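PDB 2NLV: XisI protein-like from Anabaena variabilis, which is of unknown function but, as a XisI-like protein, may resemble the XisI component of the XisF-XisH-XisI recombination system for cyanobacterial nitrogen-fixation genes. Local coordinates for residues I55-D63 / Q73-L84; V89-G97 / R104-A112. All blocks are in the same frame, centred on the assembly; numbering follows the deposited sequence. Where two conformers were deposited one is given.

Contact 1: I55-D63 / Q73-L84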
loop_
_atom_site.group_PDB
_atom_site.type_symbol
_atom_site.label_atom_id
_atom_site.label_comp_id
_atom_site.label_asym_id
_atom_site.label_seq_id
_atom_site.Cartn_x
_atom_site.Cartn_y
_atom_site.Cartn_z
ATOM N N ILE A 55 -8.129 8.283 -9.547
ATOM C CA ILE A 55 -7.694 6.874 -9.642
ATOM C C ILE A 55 -6.808 6.600 -8.444
ATOM O O ILE A 55 -5.792 7.219 -8.223
ATOM C CB ILE A 55 -6.954 6.578 -10.952
ATOM C CG1 ILE A 55 -7.796 6.946 -12.194
ATOM C CG2 ILE A 55 -6.539 5.120 -11.015
ATOM C CD1 ILE A 55 -9.140 6.292 -12.280
ATOM N N TYR A 56 -7.273 5.679 -7.627
ATOM C CA TYR A 56 -6.530 5.282 -6.449
ATOM C C TYR A 56 -6.927 3.857 -6.133
ATOM O O TYR A 56 -7.936 3.603 -5.462
ATOM C CB TYR A 56 -6.812 6.260 -5.244
ATOM C CG TYR A 56 -5.938 5.959 -4.078
ATOM C CD1 TYR A 56 -4.632 6.427 -4.004
ATOM C CD2 TYR A 56 -6.410 5.211 -3.013
ATOM C CE1 TYR A 56 -3.813 6.044 -2.991
ATOM C CE2 TYR A 56 -5.556 4.834 -1.984
ATOM C CZ TYR A 56 -4.278 5.234 -1.979
ATOM O OH TYR A 56 -3.439 4.810 -0.978
ATOM N N ARG A 57 -6.106 2.907 -6.545
ATOM C CA ARG A 57 -6.510 1.529 -6.423
ATOM C C ARG A 57 -5.325 0.636 -6.346
ATOM O O ARG A 57 -4.322 0.861 -6.978
ATOM C CB ARG A 57 -7.385 1.137 -7.593
ATOM C CG ARG A 57 -6.739 1.348 -8.896
ATOM C CD ARG A 57 -7.753 1.292 -10.016
ATOM N NE ARG A 57 -8.208 -0.073 -10.259
ATOM C CZ ARG A 57 -7.653 -0.931 -11.127
ATOM N NH1 ARG A 57 -6.572 -0.624 -11.844
ATOM N NH2 ARG A 57 -8.173 -2.143 -11.262
ATOM N N CYS A 58 -5.476 -0.373 -5.536
ATOM C CA CYS A 58 -4.499 -1.399 -5.401
ATOM C C CYS A 58 -4.904 -2.578 -6.259
ATOM O O CYS A 58 -5.955 -3.147 -6.033
ATOM C CB CYS A 58 -4.335 -1.801 -3.953
ATOM S SG CYS A 58 -3.049 -3.117 -3.816
ATOM N N VAL A 59 -4.075 -2.903 -7.244
ATOM C CA VAL A 59 -4.377 -3.984 -8.160
ATOM C C VAL A 59 -4.053 -5.355 -7.555
ATOM O O VAL A 59 -4.826 -6.247 -7.635
ATOM C CB VAL A 59 -3.683 -3.810 -9.499
ATOM C CG1 VAL A 59 -4.138 -4.933 -10.465
ATOM C CG2 VAL A 59 -3.961 -2.377 -10.054
ATOM N N ILE A 60 -2.876 -5.497 -6.963
ATOM C CA ILE A 60 -2.524 -6.682 -6.172
ATOM C C ILE A 60 -1.754 -6.267 -4.942
ATOM O O ILE A 60 -0.982 -5.314 -4.945
ATOM C CB ILE A 60 -1.657 -7.699 -6.922
ATOM C CG1 ILE A 60 -2.337 -8.164 -8.201
ATOM C CG2 ILE A 60 -1.346 -8.910 -5.994
ATOM C CD1 ILE A 60 -1.514 -9.118 -9.012
ATOM N N HIS A 61 -1.973 -7.033 -3.883
ATOM C CA HIS A 61 -1.256 -6.831 -2.614
ATOM C C HIS A 61 -0.905 -8.203 -2.049
ATOM O O HIS A 61 -1.782 -9.059 -1.889
ATOM C CB HIS A 61 -2.175 -6.073 -1.674
ATOM C CG HIS A 61 -1.655 -5.794 -0.294
ATOM N ND1 HIS A 61 -2.218 -4.808 0.472
ATOM C CD2 HIS A 61 -0.680 -6.351 0.480
ATOM C CE1 HIS A 61 -1.612 -4.743 1.650
ATOM N NE2 HIS A 61 -0.686 -5.680 1.696
ATOM N N PHE A 62 0.386 -8.406 -1.740
ATOM C CA PHE A 62 0.890 -9.559 -0.979
ATOM C C PHE A 62 1.530 -9.116 0.310
ATOM O O PHE A 62 2.303 -8.152 0.294
ATOM C CB PHE A 62 1.958 -10.275 -1.755
ATOM C CG PHE A 62 1.502 -10.932 -2.993
ATOM C CD1 PHE A 62 0.864 -12.161 -2.940
ATOM C CD2 PHE A 62 1.874 -10.407 -4.218
ATOM C CE1 PHE A 62 0.518 -12.832 -4.146
ATOM C CE2 PHE A 62 1.530 -11.072 -5.406
ATOM C CZ PHE A 62 0.867 -12.257 -5.319
ATOM N N ASP A 63 1.270 -9.820 1.395
ATOM C CA ASP A 63 2.086 -9.721 2.612
ATOM C C ASP A 63 2.852 -11.014 2.801
ATOM O O ASP A 63 2.469 -12.029 2.269
ATOM C CB ASP A 63 1.241 -9.453 3.818
ATOM C CG ASP A 63 0.444 -8.152 3.692
ATOM O OD1 ASP A 63 1.070 -7.113 3.364
ATOM O OD2 ASP A 63 -0.767 -8.201 3.955
ATOM N N GLN A 73 -5.337 -8.821 -2.122
ATOM C CA GLN A 73 -6.135 -8.109 -3.121
ATOM C C GLN A 73 -5.680 -8.594 -4.474
ATOM O O GLN A 73 -4.484 -8.791 -4.710
ATOM C CB GLN A 73 -5.869 -6.606 -2.996
ATOM C CG GLN A 73 -6.432 -5.677 -4.077
ATOM C CD GLN A 73 -7.723 -5.151 -3.699
ATOM O OE1 GLN A 73 -8.534 -5.827 -3.080
ATOM N NE2 GLN A 73 -7.951 -3.893 -4.086
ATOM N N ASN A 74 -6.623 -8.810 -5.420
ATOM C CA ASN A 74 -6.332 -9.146 -6.799
ATOM C C ASN A 74 -7.467 -8.675 -7.664
ATOM O O ASN A 74 -8.530 -9.299 -7.714
ATOM C CB ASN A 74 -6.180 -10.636 -6.999
ATOM C CG ASN A 74 -5.995 -10.980 -8.446
ATOM O OD1 ASN A 74 -5.453 -10.197 -9.225
ATOM N ND2 ASN A 74 -6.388 -12.210 -8.799
ATOM N N LEU A 75 -7.246 -7.540 -8.335
ATOM C CA LEU A 75 -8.252 -7.013 -9.295
ATOM C C LEU A 75 -8.023 -7.477 -10.696
ATOM O O LEU A 75 -8.738 -7.046 -11.597
ATOM C CB LEU A 75 -8.261 -5.478 -9.232
ATOM C CG LEU A 75 -8.459 -4.851 -7.869
ATOM C CD1 LEU A 75 -8.574 -3.282 -7.880
ATOM C CD2 LEU A 75 -9.656 -5.473 -7.190
ATOM N N THR A 76 -7.055 -8.313 -10.970
ATOM C CA THR A 76 -6.820 -8.831 -12.312
ATOM C C THR A 76 -7.675 -10.075 -12.563
ATOM O O THR A 76 -8.329 -10.582 -11.673
ATOM C CB THR A 76 -5.366 -9.236 -12.492
ATOM O OG1 THR A 76 -5.139 -10.506 -11.853
ATOM C CG2 THR A 76 -4.396 -8.176 -11.931
ATOM N N ASP A 77 -7.678 -10.562 -13.785
ATOM C CA ASP A 77 -8.358 -11.838 -14.016
ATOM C C ASP A 77 -7.341 -12.973 -14.069
ATOM O O ASP A 77 -7.666 -14.059 -14.574
ATOM C CB ASP A 77 -9.305 -11.800 -15.235
ATOM C CG ASP A 77 -8.619 -11.397 -16.470
ATOM O OD1 ASP A 77 -7.368 -11.354 -16.460
ATOM O OD2 ASP A 77 -9.348 -11.137 -17.473
ATOM N N ARG A 78 -6.088 -12.706 -13.620
ATOM C CA ARG A 78 -5.010 -13.718 -13.392
ATOM C C ARG A 78 -5.242 -14.398 -12.004
ATOM O O ARG A 78 -6.059 -13.961 -11.206
ATOM C CB ARG A 78 -3.548 -13.136 -13.474
ATOM C CG ARG A 78 -2.884 -13.058 -14.899
ATOM C CD ARG A 78 -1.630 -12.199 -15.042
ATOM N NE ARG A 78 -0.432 -12.770 -14.424
ATOM C CZ ARG A 78 0.791 -12.203 -14.413
ATOM N NH1 ARG A 78 1.064 -11.009 -14.986
ATOM N NH2 ARG A 78 1.781 -12.848 -13.831
ATOM N N ASN A 79 -4.520 -15.487 -11.793
ATOM C CA ASN A 79 -4.514 -16.269 -10.552
ATOM C C ASN A 79 -3.130 -16.241 -9.944
ATOM O O ASN A 79 -2.333 -17.161 -10.176
ATOM C CB ASN A 79 -4.946 -17.705 -10.883
ATOM C CG ASN A 79 -5.299 -18.491 -9.666
ATOM O OD1 ASN A 79 -4.671 -18.357 -8.617
ATOM N ND2 ASN A 79 -6.294 -19.373 -9.818
ATOM N N PRO A 80 -2.791 -15.145 -9.208
ATOM C CA PRO A 80 -1.448 -15.038 -8.628
ATOM C C PRO A 80 -1.082 -16.143 -7.698
ATOM O O PRO A 80 0.080 -16.533 -7.615
ATOM C CB PRO A 80 -1.462 -13.704 -7.908
ATOM C CG PRO A 80 -2.790 -13.147 -8.097
ATOM C CD PRO A 80 -3.643 -13.972 -8.964
ATOM N N ALA A 81 -2.051 -16.735 -7.000
ATOM C CA ALA A 81 -1.757 -17.878 -6.151
ATOM C C ALA A 81 -1.207 -19.058 -6.937
ATOM O O ALA A 81 -0.178 -19.618 -6.556
ATOM C CB ALA A 81 -2.955 -18.285 -5.319
ATOM N N GLU A 82 -1.861 -19.408 -8.047
ATOM C CA GLU A 82 -1.362 -20.444 -8.885
ATOM C C GLU A 82 -0.039 -20.129 -9.521
ATOM O O GLU A 82 0.778 -21.013 -9.757
ATOM C CB GLU A 82 -2.398 -20.786 -9.964
ATOM C CG GLU A 82 -3.434 -21.762 -9.473
ATOM C CD GLU A 82 -2.875 -23.010 -8.730
ATOM O OE1 GLU A 82 -2.221 -23.873 -9.377
ATOM O OE2 GLU A 82 -3.089 -23.143 -7.482
ATOM N N GLU A 83 0.201 -18.850 -9.806
ATOM C CA GLU A 83 1.467 -18.490 -10.351
ATOM C C GLU A 83 2.594 -18.701 -9.346
ATOM O O GLU A 83 3.671 -19.203 -9.674
ATOM C CB GLU A 83 1.421 -17.045 -10.875
ATOM C CG GLU A 83 0.494 -16.964 -12.066
ATOM C CD GLU A 83 0.091 -15.590 -12.466
ATOM O OE1 GLU A 83 0.351 -14.629 -11.715
ATOM O OE2 GLU A 83 -0.481 -15.454 -13.553
ATOM N N LEU A 84 2.361 -18.321 -8.097
ATOM C CA LEU A 84 3.332 -18.584 -7.047
ATOM C C LEU A 84 3.615 -20.050 -6.885
ATOM O O LEU A 84 4.747 -20.475 -6.693
ATOM C CB LEU A 84 2.900 -17.962 -5.709
ATOM C CG LEU A 84 2.891 -16.438 -5.677
ATOM C CD1 LEU A 84 2.166 -16.062 -4.412
ATOM C CD2 LEU A 84 4.313 -15.844 -5.707
HETATM O O HOH W 1 -7.651 -4.699 -12.882
#

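Contact 2: V89-G97 / R104-A112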
loop_
_atom_site.group_PDB
_atom_site.type_symbol
_atom_site.label_atom_id
_atom_site.label_comp_id
_atom_site.label_asym_id
_atom_site.label_seq_id
_atom_site.Cartn_x
_atom_site.Cartn_y
_atom_site.Cartn_z
ATOM N N VAL A 89 6.237 -22.120 -4.701
ATOM C CA VAL A 89 5.665 -21.878 -3.393
ATOM C C VAL A 89 4.701 -22.995 -3.017
ATOM O O VAL A 89 3.762 -23.225 -3.760
ATOM C CB VAL A 89 4.993 -20.492 -3.282
ATOM C CG1 VAL A 89 4.443 -20.261 -1.854
ATOM C CG2 VAL A 89 6.006 -19.399 -3.616
ATOM N N PRO A 90 4.916 -23.645 -1.847
ATOM C CA PRO A 90 3.888 -24.650 -1.461
ATOM C C PRO A 90 2.491 -24.046 -1.316
ATOM O O PRO A 90 2.365 -22.955 -0.751
ATOM C CB PRO A 90 4.395 -25.149 -0.089
ATOM C CG PRO A 90 5.780 -24.682 0.018
ATOM C CD PRO A 90 5.962 -23.484 -0.820
ATOM N N ARG A 91 1.442 -24.755 -1.700
ATOM C CA ARG A 91 0.048 -24.269 -1.482
ATOM C C ARG A 91 -0.210 -23.941 -0.069
ATOM O O ARG A 91 -0.878 -22.968 0.301
ATOM C CB ARG A 91 -0.892 -25.379 -1.878
ATOM C CG ARG A 91 -0.934 -25.481 -3.329
ATOM C CD ARG A 91 -1.571 -26.744 -3.851
ATOM N NE ARG A 91 -1.676 -26.626 -5.291
ATOM C CZ ARG A 91 -2.491 -25.767 -5.902
ATOM N NH1 ARG A 91 -3.322 -24.980 -5.216
ATOM N NH2 ARG A 91 -2.479 -25.705 -7.216
ATOM N N GLU A 92 0.313 -24.766 0.784
ATOM C CA GLU A 92 0.054 -24.553 2.203
ATOM C C GLU A 92 0.688 -23.265 2.801
ATOM O O GLU A 92 0.353 -22.831 3.911
ATOM C CB GLU A 92 0.451 -25.797 3.006
ATOM C CG GLU A 92 1.887 -26.158 2.908
ATOM C CD GLU A 92 2.200 -27.167 1.764
ATOM O OE1 GLU A 92 1.502 -27.333 0.661
ATOM O OE2 GLU A 92 3.223 -27.856 2.014
ATOM N N ASP A 93 1.622 -22.657 2.051
ATOM C CA ASP A 93 2.269 -21.428 2.467
ATOM C C ASP A 93 1.706 -20.184 1.783
ATOM O O ASP A 93 2.303 -19.110 1.876
ATOM C CB ASP A 93 3.772 -21.439 2.231
ATOM C CG ASP A 93 4.536 -22.254 3.252
ATOM O OD1 ASP A 93 3.909 -22.759 4.206
ATOM O OD2 ASP A 93 5.773 -22.374 3.122
ATOM N N ILE A 94 0.558 -20.347 1.138
ATOM C CA ILE A 94 -0.222 -19.224 0.602
ATOM C C ILE A 94 -1.524 -19.107 1.379
ATOM O O ILE A 94 -2.189 -20.119 1.597
ATOM C CB ILE A 94 -0.461 -19.432 -0.893
ATOM C CG1 ILE A 94 0.875 -19.374 -1.612
ATOM C CG2 ILE A 94 -1.332 -18.297 -1.431
ATOM C CD1 ILE A 94 0.819 -19.980 -3.027
ATOM N N VAL A 95 -1.848 -17.929 1.853
ATOM C CA VAL A 95 -3.101 -17.682 2.546
ATOM C C VAL A 95 -3.931 -16.752 1.721
ATOM O O VAL A 95 -3.445 -15.641 1.363
ATOM C CB VAL A 95 -2.880 -17.155 3.977
ATOM C CG1 VAL A 95 -4.244 -16.902 4.716
ATOM C CG2 VAL A 95 -1.982 -18.113 4.815
ATOM N N LEU A 96 -5.179 -17.111 1.423
ATOM C CA LEU A 96 -6.068 -16.234 0.696
ATOM C C LEU A 96 -6.729 -15.240 1.626
ATOM O O LEU A 96 -7.842 -15.440 2.100
ATOM C CB LEU A 96 -7.074 -17.056 -0.087
ATOM C CG LEU A 96 -6.491 -17.989 -1.145
ATOM C CD1 LEU A 96 -7.667 -18.656 -1.907
ATOM C CD2 LEU A 96 -5.601 -17.238 -2.125
ATOM N N GLY A 97 -6.006 -14.187 1.959
ATOM C CA GLY A 97 -6.499 -13.124 2.832
ATOM C C GLY A 97 -7.722 -12.447 2.255
ATOM O O GLY A 97 -8.603 -12.011 3.001
ATOM N N ARG A 104 -10.804 -20.497 4.658
ATOM C CA ARG A 104 -9.422 -20.705 4.227
ATOM C C ARG A 104 -8.943 -22.120 4.373
ATOM O O ARG A 104 -8.212 -22.642 3.482
ATOM C CB ARG A 104 -8.452 -19.730 4.921
ATOM C CG ARG A 104 -8.718 -18.294 4.496
ATOM C CD ARG A 104 -7.888 -17.372 5.263
ATOM N NE ARG A 104 -8.311 -16.004 5.026
ATOM C CZ ARG A 104 -8.168 -15.038 5.889
ATOM N NH1 ARG A 104 -7.572 -15.210 7.055
ATOM N NH2 ARG A 104 -8.682 -13.872 5.616
ATOM N N GLN A 105 -9.336 -22.792 5.439
ATOM C CA GLN A 105 -8.927 -24.190 5.648
ATOM C C GLN A 105 -9.560 -25.114 4.632
ATOM O O GLN A 105 -9.192 -26.281 4.571
ATOM C CB GLN A 105 -9.140 -24.680 7.068
ATOM C CG GLN A 105 -10.557 -24.902 7.432
ATOM C CD GLN A 105 -10.709 -25.508 8.796
ATOM O OE1 GLN A 105 -10.191 -26.611 9.091
ATOM N NE2 GLN A 105 -11.475 -24.814 9.640
ATOM N N TYR A 106 -10.524 -24.610 3.867
ATOM C CA TYR A 106 -11.268 -25.385 2.881
ATOM C C TYR A 106 -10.906 -24.939 1.457
ATOM O O TYR A 106 -11.567 -25.352 0.516
ATOM C CB TYR A 106 -12.793 -25.239 3.168
ATOM C CG TYR A 106 -13.100 -25.730 4.585
ATOM C CD1 TYR A 106 -12.817 -27.039 4.970
ATOM C CD2 TYR A 106 -13.591 -24.873 5.551
ATOM C CE1 TYR A 106 -13.107 -27.519 6.270
ATOM C CE2 TYR A 106 -13.849 -25.325 6.899
ATOM C CZ TYR A 106 -13.585 -26.652 7.225
ATOM O OH TYR A 106 -13.808 -27.124 8.530
ATOM N N THR A 107 -9.925 -24.073 1.309
ATOM C CA THR A 107 -9.382 -23.684 0.011
ATOM C C THR A 107 -8.291 -24.660 -0.410
ATOM O O THR A 107 -7.829 -25.526 0.336
ATOM C CB THR A 107 -8.800 -22.231 0.057
ATOM O OG1 THR A 107 -7.625 -22.181 0.902
ATOM C CG2 THR A 107 -9.838 -21.276 0.484
ATOM N N ASP A 108 -7.783 -24.394 -1.619
ATOM C CA ASP A 108 -6.661 -25.145 -2.132
ATOM C C ASP A 108 -5.331 -24.777 -1.474
ATOM O O ASP A 108 -4.306 -25.477 -1.660
ATOM C CB ASP A 108 -6.582 -24.993 -3.670
ATOM C CG ASP A 108 -7.650 -25.772 -4.413
ATOM O OD1 ASP A 108 -8.131 -26.788 -3.903
ATOM O OD2 ASP A 108 -7.977 -25.347 -5.549
ATOM N N TYR A 109 -5.327 -23.701 -0.691
ATOM C CA TYR A 109 -4.085 -23.138 -0.170
ATOM C C TYR A 109 -3.976 -23.364 1.316
ATOM O O TYR A 109 -4.212 -24.498 1.756
ATOM C CB TYR A 109 -3.988 -21.681 -0.599
ATOM C CG TYR A 109 -4.111 -21.598 -2.089
ATOM C CD1 TYR A 109 -2.983 -21.820 -2.907
ATOM C CD2 TYR A 109 -5.358 -21.373 -2.708
ATOM C CE1 TYR A 109 -3.109 -21.804 -4.281
ATOM C CE2 TYR A 109 -5.464 -21.329 -4.112
ATOM C CZ TYR A 109 -4.331 -21.561 -4.859
ATOM O OH TYR A 109 -4.418 -21.610 -6.263
ATOM N N GLY A 110 -3.612 -22.351 2.106
ATOM C CA GLY A 110 -3.243 -22.543 3.483
ATOM C C GLY A 110 -3.918 -21.624 4.457
ATOM O O GLY A 110 -4.787 -20.834 4.092
ATOM N N VAL A 111 -3.519 -21.757 5.715
ATOM C CA VAL A 111 -4.044 -20.919 6.773
ATOM C C VAL A 111 -2.866 -20.373 7.539
ATOM O O VAL A 111 -1.749 -20.840 7.393
ATOM C CB VAL A 111 -4.943 -21.707 7.726
ATOM C CG1 VAL A 111 -6.182 -22.185 6.974
ATOM C CG2 VAL A 111 -4.175 -22.870 8.397
ATOM N N ALA A 112 -3.094 -19.410 8.410
ATOM C CA ALA A 112 -2.024 -18.955 9.329
ATOM C C ALA A 112 -1.474 -20.168 10.183
ATOM O O ALA A 112 -0.290 -20.473 10.345
ATOM C CB ALA A 112 -2.632 -17.771 10.196
ATOM O OXT ALA A 112 -2.177 -21.030 10.687
HETATM O O HOH W 2 -1.690 -24.056 6.017
HETATM O O HOH W 3 -6.184 -19.760 2.031
#

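Contact 1: I55-D63 / Q73-L84
Pro80 and Leu84 of helix 80-86 meet the Phe62 ring obliquely, Pro80 CB 3.8 Å from CZ and Leu84 CD1 against CE1 from the opposite direction. At the edge of the Arg57 guanidinium, in its plane, sits a water that NH2 shares with Leu75 O; Leu75 CD1 comes obliquely. Asp63 OD1 lies at the His61 ring edge, bonded to NE2; the Arg78 guanidinium grips Glu83 at its edge with NE and NH2, a salt bridge. A bend at chi2 (94°) turns the Gln73 amide toward Cys58 O, to which NE2 gives a 2.9 Å bond. Leu75 N reaches Val59 O almost straight (170°); His61 N bonds to Gln73 O. Asn74 runs alongside Ile60; its OD1 takes Thr76 OG1 in plane on a lone pair at 2.7 Å and Thr76 N from above, while ND2 reaches Arg78 O. With an alanine in place of Asn74, Thr76 and Arg78 O would probably lose these partners, freeing the turn before the helix to shift. His61 ND1 bonds to Tyr56 of the second subunit. Strands 53-65 and 68-74 pair as an antiparallel hairpin with a classic bulge at Val59 and Ile60; an Asx turn and an ST turn precede the Asn79-capped helix.

Contact 2: V89-G97 / R104-A112
Tyr109 packs against Arg91, Ile94 and Leu96, and its atoms can be followed outward one by one. CB packs 3.2 Å from Ile94 O. With CG anti to the carbonyl carbon (chi1 -55°), the ring runs alongside Ile94, CD1 being 4.0 Å from Ile94 CB. On the other flank CD2 touches Leu96 CD1 at 3.7 Å. Farther out, CE1 meets Arg91 NH1 at 3.3 Å, the guanidinium and ring planes 34° apart; one ring face carries Asp108 CB, toward its rim. At the tip, OH lies by Glu82 OE2 in a probable but doubtfully short hydrogen bond; OE2 also forms a salt bridge with Arg91 NH2. At the next residue, Gly110 N donates 2.7 Å to Ile94 O nearly along the C=O axis, although the bond is bent at the hydrogen (132°). One water ties Leu96 N, Thr107 OG1 and Gly110 O together. The extended Arg104 passes Val95 CG1 at about a right angle, and its NE and NH2 make weak bonds to Leu96 O and Gly97 O; NH2 also donates to Gln99 O. The C-terminal loop thus lies along strand 94-96, which pairs in parallel with strand 68-74, while Tyr109 reaches Ala81 and Ile94 reaches Leu84 on helix 80-86.

Contact 1 sits about 5 Å from the centre of the chain, centre to centre, and contact 2 about 14 Å; both are partly buried, but contact 1 lies nearer the core and contact 2 nearer the surface, at the C-terminus. Contact 1 joins neighbouring strands and the helix that follows, with a short antiparallel pairing next to a bulge and apolar packing. Contact 2 fastens the C-terminal loop to a short strand by one ring, a single backbone bond, weak arginine-to-carbonyl bonds and waters. Helix 80-86 serves both contacts. Strands 68-74 and 94-96 are neighbours in one sheet, and both contacts also touch the second subunit.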